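Long-range contacts in putative protease I (Bacteroides thetaiotaomicron VPI-5482, PDB 3CNE), which binds flavins such as lumichrome, riboflavin, FMN and FAD as a homodimer, may store them, and appears to lack proteolytic activity: residues V128-P132 / T156-E160; V78-Q82 / M115-F119; S38-E42 / V53-I57; A24-I30 / V170-K175. One frame throughout, in Å; residues are numbered along the deposited sequence.

Contact 1: residues V128-P132 / T156-E160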
# COMPACT_ATOMS: atom_id res chain seq x y z
N VAL A 128 -3.03 -2.29 24.06
CA VAL A 128 -2.72 -2.49 22.64
C VAL A 128 -3.98 -2.72 21.85
O VAL A 128 -4.96 -3.30 22.36
CB VAL A 128 -1.77 -3.70 22.38
CG1 VAL A 128 -0.38 -3.45 22.92
CG2 VAL A 128 -2.37 -5.03 22.91
N ALA A 129 -3.96 -2.28 20.60
CA ALA A 129 -4.99 -2.61 19.64
C ALA A 129 -4.43 -3.73 18.78
O ALA A 129 -3.23 -3.77 18.46
CB ALA A 129 -5.34 -1.42 18.80
N VAL A 130 -5.31 -4.65 18.43
CA VAL A 130 -4.94 -5.91 17.82
C VAL A 130 -6.13 -6.37 17.00
O VAL A 130 -7.28 -6.02 17.31
CB VAL A 130 -4.52 -6.94 18.89
CG1 VAL A 130 -5.67 -7.30 19.81
CG2 VAL A 130 -3.94 -8.20 18.26
N HIS A 131 -5.85 -7.14 15.95
CA HIS A 131 -6.88 -7.73 15.13
C HIS A 131 -7.75 -8.63 16.02
O HIS A 131 -7.20 -9.37 16.83
CB HIS A 131 -6.26 -8.55 13.99
CG HIS A 131 -7.25 -8.99 12.98
ND1 HIS A 131 -8.12 -10.04 13.19
CD2 HIS A 131 -7.55 -8.50 11.75
CE1 HIS A 131 -8.90 -10.19 12.14
NE2 HIS A 131 -8.58 -9.26 11.25
N PRO A 132 -9.09 -8.56 15.90
CA PRO A 132 -9.97 -9.38 16.74
C PRO A 132 -9.57 -10.85 16.86
O PRO A 132 -9.61 -11.41 17.95
CB PRO A 132 -11.34 -9.25 16.05
CG PRO A 132 -11.29 -7.89 15.46
CD PRO A 132 -9.87 -7.69 15.00
N THR A 156 -0.21 1.07 18.31
CA THR A 156 -0.73 -0.10 17.60
C THR A 156 -2.12 0.18 17.05
O THR A 156 -2.91 0.91 17.66
CB THR A 156 -0.73 -1.37 18.49
OG1 THR A 156 -1.59 -1.18 19.62
CG2 THR A 156 0.67 -1.66 18.99
N ALA A 157 -2.39 -0.38 15.88
CA ALA A 157 -3.69 -0.25 15.24
C ALA A 157 -4.28 -1.64 15.04
O ALA A 157 -3.54 -2.61 14.82
CB ALA A 157 -3.55 0.48 13.92
N GLN A 158 -5.59 -1.73 15.14
CA GLN A 158 -6.31 -2.97 14.99
C GLN A 158 -5.97 -3.67 13.65
O GLN A 158 -5.70 -4.87 13.62
CB GLN A 158 -7.81 -2.70 15.08
CG GLN A 158 -8.64 -3.94 15.26
CD GLN A 158 -10.10 -3.65 15.47
OE1 GLN A 158 -10.87 -3.58 14.51
NE2 GLN A 158 -10.50 -3.50 16.73
N ASP A 159 -5.94 -2.91 12.56
CA ASP A 159 -5.50 -3.47 11.27
C ASP A 159 -5.20 -2.38 10.24
O ASP A 159 -5.15 -1.20 10.61
CB ASP A 159 -6.51 -4.48 10.75
CG ASP A 159 -7.86 -3.89 10.55
OD1 ASP A 159 -7.93 -2.69 10.24
OD2 ASP A 159 -8.86 -4.61 10.73
N GLU A 160 -5.00 -2.78 8.98
CA GLU A 160 -4.57 -1.84 7.94
C GLU A 160 -5.61 -0.75 7.75
O GLU A 160 -5.28 0.37 7.39
CB GLU A 160 -4.33 -2.56 6.58
CG GLU A 160 -3.11 -3.48 6.57
CD GLU A 160 -3.36 -4.86 7.23
OE1 GLU A 160 -2.37 -5.63 7.42
OE2 GLU A 160 -4.54 -5.15 7.56

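Contact 2: residues V78-Q82 / M115-F119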
# COMPACT_ATOMS: atom_id res chain seq x y z
N VAL A 78 2.13 -13.94 9.28
CA VAL A 78 2.07 -13.96 10.76
C VAL A 78 1.23 -15.13 11.33
O VAL A 78 1.65 -15.77 12.29
CB VAL A 78 1.57 -12.61 11.31
CG1 VAL A 78 1.40 -12.67 12.82
CG2 VAL A 78 2.56 -11.50 10.90
N PRO A 79 0.05 -15.40 10.77
CA PRO A 79 -0.69 -16.58 11.27
C PRO A 79 -0.01 -17.95 11.04
O PRO A 79 -0.48 -18.97 11.57
CB PRO A 79 -2.02 -16.48 10.54
CG PRO A 79 -2.14 -15.01 10.17
CD PRO A 79 -0.73 -14.67 9.75
N VAL A 80 1.11 -18.01 10.30
CA VAL A 80 1.90 -19.25 10.26
C VAL A 80 3.19 -19.16 11.05
O VAL A 80 3.95 -20.12 11.11
CB VAL A 80 2.20 -19.78 8.82
CG1 VAL A 80 0.92 -20.23 8.16
CG2 VAL A 80 2.95 -18.76 7.95
N PHE A 81 3.44 -17.99 11.65
CA PHE A 81 4.66 -17.75 12.40
C PHE A 81 4.93 -18.87 13.41
O PHE A 81 6.07 -19.34 13.52
CB PHE A 81 4.57 -16.39 13.12
CG PHE A 81 5.71 -16.12 14.06
CD1 PHE A 81 6.91 -15.61 13.60
CD2 PHE A 81 5.56 -16.37 15.43
CE1 PHE A 81 7.96 -15.35 14.49
CE2 PHE A 81 6.61 -16.13 16.31
CZ PHE A 81 7.81 -15.62 15.83
N GLN A 82 3.87 -19.31 14.10
CA GLN A 82 3.97 -20.30 15.19
C GLN A 82 4.40 -21.68 14.72
O GLN A 82 5.17 -22.34 15.41
CB GLN A 82 2.70 -20.36 16.04
CG GLN A 82 2.66 -19.25 17.12
CD GLN A 82 1.68 -19.53 18.30
OE1 GLN A 82 1.59 -20.66 18.82
NE2 GLN A 82 0.96 -18.48 18.72
N MSE A 115 0.50 -8.73 18.89
CA MSE A 115 0.70 -10.10 19.36
C MSE A 115 2.17 -10.49 19.26
O MSE A 115 2.72 -11.10 20.17
CB MSE A 115 -0.17 -11.07 18.58
CG MSE A 115 -0.13 -12.50 19.11
SE MSE A 115 -0.96 -13.73 17.84
CE MSE A 115 0.28 -13.68 16.31
N MSE A 116 2.80 -10.11 18.15
CA MSE A 116 4.24 -10.34 17.99
C MSE A 116 5.01 -9.66 19.14
O MSE A 116 5.94 -10.24 19.71
CB MSE A 116 4.71 -9.85 16.62
CG MSE A 116 4.06 -10.60 15.46
SE MSE A 116 4.64 -12.49 15.43
CE MSE A 116 6.40 -12.19 14.79
N PHE A 117 4.61 -8.43 19.46
CA PHE A 117 5.16 -7.71 20.60
C PHE A 117 4.91 -8.48 21.90
O PHE A 117 5.85 -8.70 22.67
CB PHE A 117 4.58 -6.28 20.69
CG PHE A 117 4.95 -5.37 19.52
CD1 PHE A 117 6.04 -5.64 18.70
CD2 PHE A 117 4.21 -4.21 19.28
CE1 PHE A 117 6.39 -4.76 17.63
CE2 PHE A 117 4.54 -3.33 18.23
CZ PHE A 117 5.63 -3.62 17.40
N ASP A 118 3.67 -8.92 22.12
CA ASP A 118 3.28 -9.61 23.34
C ASP A 118 4.13 -10.84 23.60
O ASP A 118 4.56 -11.06 24.74
CB ASP A 118 1.79 -10.01 23.32
CG ASP A 118 1.38 -10.88 24.55
OD1 ASP A 118 2.23 -11.58 25.13
OD2 ASP A 118 0.21 -10.89 24.96
N PHE A 119 4.39 -11.61 22.54
CA PHE A 119 5.17 -12.85 22.63
C PHE A 119 6.50 -12.62 23.32
O PHE A 119 7.03 -13.52 23.99
CB PHE A 119 5.43 -13.44 21.23
CG PHE A 119 4.22 -14.09 20.59
CD1 PHE A 119 3.08 -14.36 21.31
CD2 PHE A 119 4.28 -14.50 19.25
CE1 PHE A 119 1.99 -14.98 20.72
CE2 PHE A 119 3.21 -15.12 18.65
CZ PHE A 119 2.06 -15.37 19.37

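Contact 3: residues S38-E42 / V53-I57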
# COMPACT_ATOMS: atom_id res chain seq x y z
N SER A 38 12.77 -12.60 6.46
CA SER A 38 12.88 -13.63 5.46
C SER A 38 14.36 -13.96 5.29
O SER A 38 15.21 -13.33 5.94
CB SER A 38 12.24 -13.18 4.12
OG SER A 38 12.15 -14.28 3.23
N ASP A 39 14.66 -14.93 4.43
CA ASP A 39 16.04 -15.33 4.18
C ASP A 39 16.72 -14.46 3.12
O ASP A 39 17.96 -14.47 3.00
CB ASP A 39 16.08 -16.81 3.79
CG ASP A 39 15.25 -17.12 2.55
OD1 ASP A 39 14.07 -16.71 2.49
OD2 ASP A 39 15.78 -17.80 1.64
N THR A 40 15.92 -13.74 2.32
CA THR A 40 16.41 -12.78 1.33
C THR A 40 15.58 -11.49 1.35
O THR A 40 14.47 -11.46 1.86
CB THR A 40 16.38 -13.34 -0.14
OG1 THR A 40 15.05 -13.22 -0.67
CG2 THR A 40 16.82 -14.81 -0.22
N LYS A 41 16.12 -10.44 0.74
CA LYS A 41 15.46 -9.13 0.63
C LYS A 41 14.17 -9.15 -0.19
O LYS A 41 13.41 -8.16 -0.21
CB LYS A 41 16.39 -8.15 -0.11
CG LYS A 41 17.61 -7.81 0.59
CD LYS A 41 18.23 -6.55 -0.01
CE LYS A 41 19.01 -6.81 -1.29
NZ LYS A 41 19.70 -5.53 -1.70
N GLU A 42 13.97 -10.23 -0.95
CA GLU A 42 12.86 -10.32 -1.88
C GLU A 42 11.67 -10.97 -1.17
O GLU A 42 11.79 -12.10 -0.67
CB GLU A 42 13.26 -11.13 -3.12
CG GLU A 42 12.15 -11.16 -4.13
CD GLU A 42 12.45 -12.01 -5.35
OE1 GLU A 42 13.49 -11.80 -6.01
OE2 GLU A 42 11.60 -12.88 -5.64
N VAL A 53 13.25 -5.29 -0.71
CA VAL A 53 13.40 -4.31 0.37
C VAL A 53 14.90 -4.04 0.58
O VAL A 53 15.70 -4.42 -0.28
CB VAL A 53 12.64 -4.72 1.64
CG1 VAL A 53 11.13 -4.94 1.34
CG2 VAL A 53 13.26 -6.00 2.29
N ASP A 54 15.28 -3.36 1.67
CA ASP A 54 16.65 -2.88 1.83
C ASP A 54 17.61 -3.94 2.34
O ASP A 54 18.81 -3.90 2.03
CB ASP A 54 16.69 -1.66 2.76
CG ASP A 54 15.88 -0.46 2.21
OD1 ASP A 54 15.98 -0.20 0.98
OD2 ASP A 54 15.13 0.17 2.98
N ASP A 55 17.12 -4.86 3.16
CA ASP A 55 18.01 -5.79 3.85
C ASP A 55 17.16 -6.89 4.47
O ASP A 55 15.92 -6.86 4.39
CB ASP A 55 18.75 -5.04 4.96
CG ASP A 55 20.13 -5.61 5.26
OD1 ASP A 55 20.46 -6.76 4.88
OD2 ASP A 55 20.87 -4.88 5.92
N VAL A 56 17.83 -7.85 5.10
CA VAL A 56 17.17 -8.93 5.81
C VAL A 56 17.31 -8.68 7.31
O VAL A 56 18.22 -8.00 7.74
CB VAL A 56 17.75 -10.29 5.44
CG1 VAL A 56 17.59 -10.58 3.95
CG2 VAL A 56 19.25 -10.44 5.88
N ILE A 57 16.39 -9.26 8.09
CA ILE A 57 16.31 -9.02 9.52
C ILE A 57 17.55 -9.52 10.28
O ILE A 57 17.86 -9.00 11.35
CB ILE A 57 15.00 -9.63 10.13
CG1 ILE A 57 14.84 -9.18 11.60
CG2 ILE A 57 14.95 -11.17 9.98
CD1 ILE A 57 13.38 -9.09 12.03

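Contact 4: residues A24-I30 / V170-K175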
# COMPACT_ATOMS: atom_id res chain seq x y z
N ALA A 24 3.79 7.81 4.37
CA ALA A 24 3.79 8.83 5.44
C ALA A 24 5.22 9.26 5.84
O ALA A 24 5.49 10.45 5.94
CB ALA A 24 2.98 8.35 6.66
N PHE A 25 6.12 8.29 6.04
CA PHE A 25 7.50 8.61 6.41
C PHE A 25 8.16 9.42 5.32
O PHE A 25 8.76 10.45 5.60
CB PHE A 25 8.36 7.35 6.68
CG PHE A 25 7.90 6.50 7.83
CD1 PHE A 25 7.26 7.05 8.93
CD2 PHE A 25 8.16 5.14 7.83
CE1 PHE A 25 6.82 6.24 10.00
CE2 PHE A 25 7.75 4.32 8.90
CZ PHE A 25 7.07 4.87 9.98
N PHE A 26 8.03 8.96 4.07
CA PHE A 26 8.68 9.60 2.94
C PHE A 26 8.21 11.03 2.74
O PHE A 26 9.02 11.94 2.51
CB PHE A 26 8.50 8.78 1.64
CG PHE A 26 9.45 9.19 0.57
CD1 PHE A 26 10.77 8.79 0.62
CD2 PHE A 26 9.05 10.03 -0.45
CE1 PHE A 26 11.68 9.21 -0.35
CE2 PHE A 26 9.96 10.46 -1.43
CZ PHE A 26 11.28 10.04 -1.37
N GLU A 27 6.90 11.23 2.83
CA GLU A 27 6.32 12.55 2.63
C GLU A 27 6.60 13.47 3.81
O GLU A 27 6.56 14.69 3.65
CB GLU A 27 4.82 12.46 2.30
CG GLU A 27 4.60 11.84 0.89
CD GLU A 27 3.15 11.79 0.41
OE1 GLU A 27 2.23 11.95 1.25
OE2 GLU A 27 2.95 11.55 -0.82
N ASN A 28 6.93 12.91 4.98
CA ASN A 28 7.34 13.76 6.11
C ASN A 28 8.84 13.82 6.39
O ASN A 28 9.26 14.37 7.41
CB ASN A 28 6.57 13.39 7.35
CG ASN A 28 5.11 13.73 7.20
OD1 ASN A 28 4.72 14.88 7.34
ND2 ASN A 28 4.30 12.73 6.86
N GLY A 29 9.62 13.25 5.48
CA GLY A 29 11.08 13.24 5.59
C GLY A 29 11.66 12.45 6.76
O GLY A 29 12.73 12.77 7.24
N ILE A 30 10.96 11.42 7.20
CA ILE A 30 11.43 10.59 8.32
C ILE A 30 12.24 9.46 7.72
O ILE A 30 11.81 8.79 6.77
CB ILE A 30 10.22 10.03 9.15
CG1 ILE A 30 9.48 11.16 9.88
CG2 ILE A 30 10.69 8.96 10.14
CD1 ILE A 30 7.97 10.86 10.07
N VAL A 170 1.85 9.13 15.10
CA VAL A 170 3.13 8.45 14.88
C VAL A 170 4.10 9.40 14.19
O VAL A 170 5.26 9.49 14.57
CB VAL A 170 2.95 7.19 14.01
CG1 VAL A 170 4.32 6.58 13.68
CG2 VAL A 170 2.08 6.21 14.74
N ILE A 171 3.60 10.07 13.16
CA ILE A 171 4.41 11.04 12.42
C ILE A 171 4.90 12.13 13.37
O ILE A 171 6.08 12.44 13.38
CB ILE A 171 3.64 11.66 11.23
CG1 ILE A 171 3.32 10.59 10.15
CG2 ILE A 171 4.46 12.81 10.59
CD1 ILE A 171 4.53 9.81 9.70
N GLU A 172 3.99 12.70 14.16
CA GLU A 172 4.32 13.77 15.11
C GLU A 172 5.43 13.33 16.08
O GLU A 172 6.37 14.08 16.33
CB GLU A 172 3.05 14.25 15.83
CG GLU A 172 3.27 15.06 17.14
CD GLU A 172 3.60 16.53 16.92
OE1 GLU A 172 4.69 16.98 17.36
OE2 GLU A 172 2.78 17.26 16.31
N ALA A 173 5.35 12.10 16.57
CA ALA A 173 6.36 11.53 17.50
C ALA A 173 7.73 11.30 16.86
O ALA A 173 8.74 11.27 17.56
CB ALA A 173 5.84 10.24 18.12
N LEU A 174 7.76 11.13 15.54
CA LEU A 174 9.01 10.82 14.83
C LEU A 174 9.74 12.03 14.23
O LEU A 174 10.83 11.88 13.67
CB LEU A 174 8.74 9.78 13.74
CG LEU A 174 8.56 8.33 14.22
CD1 LEU A 174 7.98 7.48 13.12
CD2 LEU A 174 9.90 7.77 14.66
N LYS A 175 9.14 13.21 14.34
CA LYS A 175 9.70 14.44 13.76
C LYS A 175 10.87 15.02 14.56
O LYS A 175 11.17 14.55 15.67
CB LYS A 175 8.60 15.50 13.59
CG LYS A 175 7.53 15.18 12.54
CD LYS A 175 8.07 14.52 11.25
CE LYS A 175 9.06 15.40 10.46
NZ LYS A 175 8.54 16.76 10.11

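Contact 1: residues V128-P132 / T156-E160
Gln158, Ala129 and Thr156 give up the most surface in this contact, and each meets the other segment in its own way. Thr156 supplies the polar link: Ala129 N donates to Thr156 OG1 at 2.8 Å, and an N-H...O angle of 160° shows the bond to be fairly straight. The hydroxyl reaches that N-H from a position between its own backbone N and carbonyl carbon. A valine in place of Thr156 would keep the branched shape but would probably leave the Ala129 N-H without its acceptor. Ala129 CB rests on the opposing backbone, 3.6 Å from Thr156 O and close to Gln158 N.

The two segments run only 18° apart, yet they belong to different sheets of the DJ-1/PfpI domain. Val128 pairs through its backbone with Ile142 and Thr144 in a small parallel sheet, whereas Ala157 is bonded to Gly109 in the large mixed one, so this side-chain-to-backbone bond joins the two.

Beyond the strands, Gln158 takes over. Its chi1 (-166°) sets CG anti to the backbone N, with Gln158 CG 3.2 Å from Val130 O, and the extended chain beyond it crosses Pro132 at about a right angle, Gln158 CG lying 4.0 Å from Pro132 CD. His131 N lies 3.3 Å from Gln158 O, but the angle is too poor for a hydrogen bond. A backbone hydrogen bond links His131 to Cys111, a zinc ligand, and Leu133 N bonds to His131 ND1.

Contact 2: residues V78-Q82 / M115-F119
Phe81 reaches toward helix 113-119 and lays one face of its ring on the end of Met116, a selenomethionine in this crystal. From CB, the side chain leaves with CG anti to the backbone N (chi1 173°), which directs the ring at the helix. CG comes first, 4.0 Å from Met116 SE. Further out along one side, CD1 and then CE1 meet the methyl, with Phe81 CE1 3.5 Å from Met116 CE; on the other side CD2 lies near Met116 SE and Phe119 CE2, and Phe81 CE2 approaches Phe119 CD2 at 4.1 Å. CZ, the tip, again has Met116 CE near it.

Measured from the Phe81 ring centroid, Met116 SE is 4.0 Å away and 12° off the normal, a Met-aromatic contact over the face. The methyl adds a CH-pi contact, with Met116 CE 3.7 Å from the same centroid and 18° off the normal. Bends at chi2 and chi3 of Met116 bring both atoms onto this one face.

Helix 113-119 follows the turn that carries Cys111, a turn resembling the nucleophile elbow of DJ-1/PfpI proteins; here Cys111 and Cys74 bind zinc, and Val78 packs close to Cys74. An alanine at Phe81 would probably open a gap beside Phe119 and leave the Met116 selenium and methyl without their aromatic face.

Val78 extends the apolar patch, Val78 CG1 lying 3.8 Å from CE of Met115, also a selenomethionine. At the exposed margin, Gln82 NE2 comes within 3.4 Å of Phe119 CZ, the two side chains crossing at about a right angle.

Contact 3: residues S38-E42 / V53-I57
The backbones of Lys41 and Val53 come nearest, with their CA atoms 5.2 Å apart, and one hydrogen bond joins them: Val53 N donates to Lys41 O at 2.9 Å with an N-H...O angle of 176°. The bond is thus almost straight at the hydrogen. It lies at the base of the hairpin whose antiparallel strands are 42-44 and 50-52. Just before the hairpin, Thr40 OG1 accepts from Glu42 N at 3.2 Å, an ST turn.

Lys41 buries the most surface, mainly with its aliphatic part, which runs alongside the 53-55 backbone. CG, anti to the carbonyl carbon (chi1 -66°), and an extended chi2 bring Lys41 CD to 3.4 Å from Asp54 O; the bend at chi3 comes beyond it. Lys41 NZ is 6.7 Å from Asp55 OD1, too far for a salt bridge; Asp55 OD1 is bonded to Asn59 ND2, and OD2 has a long, weak ion pair with Lys33. Val56 CG1 presses on the peptide bond between Thr40 and Lys41, 3.4 Å from Thr40 C. Val53 CG2 approaches Lys41 O at 3.3 Å, on the atom that already accepts the backbone bond.

Strand 55-56 is outermost within this chain on its side of the large sheet. Backbone hydrogen bonds tie Asp54 to Val34, and Asp55 and Ile57 to Ala36, in strand 31-36; Ile57 packs on Tyr89 and Leu93 of helix 88-102, and Val53 touches Met49 of the second subunit.

Contact 4: residues A24-I30 / V170-K175
Ala24 begins the contact between helices 15-27 and 167-174, with Ala24 CB 3.7 Å from Ile171 CD1. In this DJ-1/PfpI domain both helices cover the same face of the central sheet, as Phe25, Ile30 and Leu174 all rest on Val5 of strand 4-9. Phe25 follows, its CE1 3.6 Å from Leu174 CD1, while Val170 CG1 comes to the edge of the ring.

At Asn28 the side chain turns back on its own helix. With CG set anti to the carbonyl carbon (chi1 -67°), the amide faces Ala24, and Asn28 ND2 donates to Ala24 O at 2.7 Å. That oxygen also takes the N-H of Asn28, and the two donors arrive from opposite faces of the carbonyl plane. The same torsion brings Asn28 CG against Ile171 CG2, 3.6 Å away.

Gly29, with phi at 65°, is the C-prime residue of a Schellman motif that ends the helix; Ile30 N bonds to Phe25 O at 2.9 Å, and Gly29 N more weakly to Phe26 O. The reversal points Ile30 at helix 167-174. There Ile30 CD1 sits 3.6 Å from Ile171 CD1 and 3.8 Å from Lys175 CD.

In the fold
Contact 4 opens first, at the end of helix 15-27, and closes last, joining that helix to helix 167-174 at the C terminus, so the other three are nested inside its loop. Within it they follow in series, and none cross. Contact 3 closes a short hairpin loop at the outer strand 55-56; contact 2 starts in the loop after strand 69-73 and spans helix 88-102 and strand 106-110 to reach helix 113-119; contact 1 joins strand 127-129 to strand 154-157 of the large sheet. Contacts 1 and 3 lie on opposite sides of the chain's centre, about 25 Å apart between centres, but both reach that sheet. Contacts 1 and 2 touch directly, through Thr156 and Phe117.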